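Local coordinates for protein putative sortase (Streptococcus pneumoniae, PDB 2W1J) that probably acts as a class C sortase transpeptidase that covalently links pilin subunits during assembly of the pneumococcal pilus fibre, at residues K129-Y137 with M145-K153. Residues are numbered along the deposited sequence; the frame is centred on the assembly and turned at random.
Sequences KLKVGDKFY and MAYQVDQVK
Phe136 and Tyr147 pair across a beta hairpin of the sortase beta-barrel, formed by strands 135-139 and 144-155, as antiparallel, hydrogen-bonded partners. Their rings are nearly parallel but slid apart, the centroids 5.7 Å from each other, and barely overlap. The closer contact is CH-pi: Tyr147 CB sits over one face of the Phe136 ring, 3.7 Å from its centroid. With chi1 at 63°, Phe136 CG lies between its backbone N and carbonyl carbon, and the ring reaches across toward the neighbouring strand. Val149 CG2 meets the edge of the same ring at CD2 and CE2, the two side chains running at about a right angle. Strand 170-178 adds Val172 against both aromatic residues, and Tyr147 OH is hydrogen-bonded to Asp170. On the other face of the sheet Ala146 CB packs against Tyr137 CE1 at 3.6 Å.

Before strand 135-139, a type II turn from Lys131 to Asp134 wraps round Val149, whose CB lies 3.6 Å from Lys131 O. Two nearly straight bonds grip the valine backbone: Gly133 N donates to Val149 O, and Val149 N to Asp134 O. The Asp134 carboxylate also ties the turn together: its OD2 accepts a hydrogen bond from Lys131 N, 2.8 Å away, which approaches from above the carboxylate plane.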
# COMPACT_ATOMS: atom_id res chain seq x y z
N LYS A 129 5.23 12.63 10.56
CA LYS A 129 4.88 14.03 10.33
C LYS A 129 3.44 14.20 9.86
O LYS A 129 2.92 15.32 9.88
CB LYS A 129 5.81 14.67 9.30
CG LYS A 129 7.26 14.79 9.76
CD LYS A 129 8.17 15.44 8.71
CE LYS A 129 7.82 16.89 8.46
NZ LYS A 129 8.77 17.50 7.48
N LEU A 130 2.81 13.13 9.39
CA LEU A 130 1.48 13.24 8.83
C LEU A 130 0.44 13.53 9.89
O LEU A 130 0.50 13.00 11.01
CB LEU A 130 1.10 11.95 8.08
CG LEU A 130 1.94 11.68 6.84
CD1 LEU A 130 1.46 10.39 6.20
CD2 LEU A 130 1.90 12.86 5.87
N LYS A 131 -0.51 14.37 9.51
CA LYS A 131 -1.58 14.81 10.41
C LYS A 131 -2.92 14.39 9.85
O LYS A 131 -3.07 14.25 8.63
CB LYS A 131 -1.57 16.33 10.53
CG LYS A 131 -0.29 16.88 11.15
CD LYS A 131 -0.37 18.38 11.37
CE LYS A 131 -1.26 18.71 12.56
NZ LYS A 131 -1.22 20.17 12.93
N VAL A 132 -3.90 14.20 10.72
CA VAL A 132 -5.26 14.02 10.24
C VAL A 132 -5.59 15.16 9.27
O VAL A 132 -5.18 16.31 9.48
CB VAL A 132 -6.27 13.93 11.40
CG1 VAL A 132 -6.04 12.67 12.21
CG2 VAL A 132 -6.21 15.19 12.28
N GLY A 133 -6.31 14.84 8.21
CA GLY A 133 -6.63 15.82 7.17
C GLY A 133 -5.64 15.84 6.02
O GLY A 133 -5.97 16.31 4.93
N ASP A 134 -4.41 15.37 6.23
CA ASP A 134 -3.47 15.29 5.13
C ASP A 134 -3.95 14.30 4.08
O ASP A 134 -4.63 13.32 4.40
CB ASP A 134 -2.06 14.90 5.60
CG ASP A 134 -1.35 16.00 6.37
OD1 ASP A 134 -1.81 17.16 6.34
OD2 ASP A 134 -0.33 15.69 7.02
N LYS A 135 -3.56 14.52 2.83
CA LYS A 135 -3.97 13.67 1.72
C LYS A 135 -2.84 12.79 1.21
O LYS A 135 -1.66 13.14 1.28
CB LYS A 135 -4.55 14.51 0.57
CG LYS A 135 -5.87 15.21 0.97
CD LYS A 135 -6.47 16.01 -0.18
CE LYS A 135 -7.68 16.80 0.27
NZ LYS A 135 -8.19 17.67 -0.82
N PHE A 136 -3.21 11.62 0.70
CA PHE A 136 -2.28 10.81 -0.07
C PHE A 136 -3.01 10.19 -1.24
O PHE A 136 -4.24 10.16 -1.28
CB PHE A 136 -1.51 9.80 0.79
CG PHE A 136 -2.35 8.75 1.47
CD1 PHE A 136 -2.63 7.55 0.84
CD2 PHE A 136 -2.80 8.94 2.77
CE1 PHE A 136 -3.37 6.55 1.48
CE2 PHE A 136 -3.54 7.94 3.42
CZ PHE A 136 -3.81 6.75 2.78
N TYR A 137 -2.24 9.73 -2.22
CA TYR A 137 -2.79 9.32 -3.51
C TYR A 137 -2.23 7.96 -3.86
O TYR A 137 -1.02 7.73 -3.80
CB TYR A 137 -2.46 10.36 -4.60
CG TYR A 137 -3.02 11.72 -4.25
CD1 TYR A 137 -4.30 12.09 -4.64
CD2 TYR A 137 -2.27 12.60 -3.48
CE1 TYR A 137 -4.82 13.31 -4.27
CE2 TYR A 137 -2.79 13.83 -3.11
CZ TYR A 137 -4.06 14.17 -3.52
OH TYR A 137 -4.60 15.39 -3.16
N MET A 145 -6.32 7.42 -6.96
CA MET A 145 -7.33 7.48 -5.90
C MET A 145 -6.83 8.35 -4.76
O MET A 145 -5.70 8.17 -4.29
CB MET A 145 -7.61 6.08 -5.37
CG MET A 145 -8.05 5.10 -6.45
SD MET A 145 -8.51 3.49 -5.77
CE MET A 145 -6.96 2.96 -5.03
N ALA A 146 -7.68 9.25 -4.27
CA ALA A 146 -7.32 10.13 -3.17
C ALA A 146 -7.86 9.61 -1.85
O ALA A 146 -9.01 9.16 -1.76
CB ALA A 146 -7.85 11.54 -3.43
N TYR A 147 -7.02 9.73 -0.82
CA TYR A 147 -7.36 9.36 0.55
C TYR A 147 -7.03 10.51 1.49
O TYR A 147 -6.09 11.28 1.24
CB TYR A 147 -6.61 8.09 0.97
CG TYR A 147 -7.16 6.86 0.27
CD1 TYR A 147 -6.78 6.53 -1.03
CD2 TYR A 147 -8.13 6.08 0.90
CE1 TYR A 147 -7.35 5.43 -1.67
CE2 TYR A 147 -8.72 4.99 0.26
CZ TYR A 147 -8.31 4.67 -1.03
OH TYR A 147 -8.88 3.60 -1.68
N GLN A 148 -7.79 10.62 2.58
CA GLN A 148 -7.57 11.66 3.57
C GLN A 148 -7.37 11.01 4.94
O GLN A 148 -8.20 10.22 5.39
CB GLN A 148 -8.76 12.61 3.59
CG GLN A 148 -8.66 13.73 4.61
CD GLN A 148 -9.89 14.61 4.56
OE1 GLN A 148 -10.37 14.96 3.49
NE2 GLN A 148 -10.44 14.94 5.73
N VAL A 149 -6.25 11.33 5.58
CA VAL A 149 -5.93 10.72 6.87
C VAL A 149 -7.00 11.05 7.89
O VAL A 149 -7.35 12.22 8.10
CB VAL A 149 -4.56 11.21 7.38
CG1 VAL A 149 -4.27 10.62 8.76
CG2 VAL A 149 -3.48 10.85 6.36
N ASP A 150 -7.52 10.02 8.55
CA ASP A 150 -8.50 10.21 9.63
C ASP A 150 -8.13 9.59 10.97
O ASP A 150 -8.79 9.84 11.97
CB ASP A 150 -9.91 9.75 9.21
CG ASP A 150 -10.10 8.24 9.30
OD1 ASP A 150 -9.14 7.49 9.18
OD2 ASP A 150 -11.25 7.77 9.51
N GLN A 151 -7.06 8.79 11.01
CA GLN A 151 -6.69 8.10 12.25
C GLN A 151 -5.23 7.70 12.17
O GLN A 151 -4.81 7.12 11.16
CB GLN A 151 -7.55 6.85 12.48
CG GLN A 151 -7.18 6.07 13.75
CD GLN A 151 -8.10 4.88 13.97
OE1 GLN A 151 -9.18 5.01 14.56
NE2 GLN A 151 -7.67 3.71 13.51
N VAL A 152 -4.47 8.05 13.19
CA VAL A 152 -3.08 7.62 13.31
C VAL A 152 -2.97 6.91 14.65
O VAL A 152 -3.42 7.42 15.67
CB VAL A 152 -2.12 8.82 13.28
CG1 VAL A 152 -0.68 8.35 13.48
CG2 VAL A 152 -2.27 9.58 11.95
N LYS A 153 -2.41 5.70 14.65
CA LYS A 153 -2.31 4.99 15.90
C LYS A 153 -1.08 4.11 15.97
O LYS A 153 -0.47 3.78 14.94
CB LYS A 153 -3.58 4.21 16.23
CG LYS A 153 -3.79 2.99 15.38
CD LYS A 153 -5.17 2.34 15.69
CE LYS A 153 -5.22 1.73 17.07
NZ LYS A 153 -6.57 1.17 17.41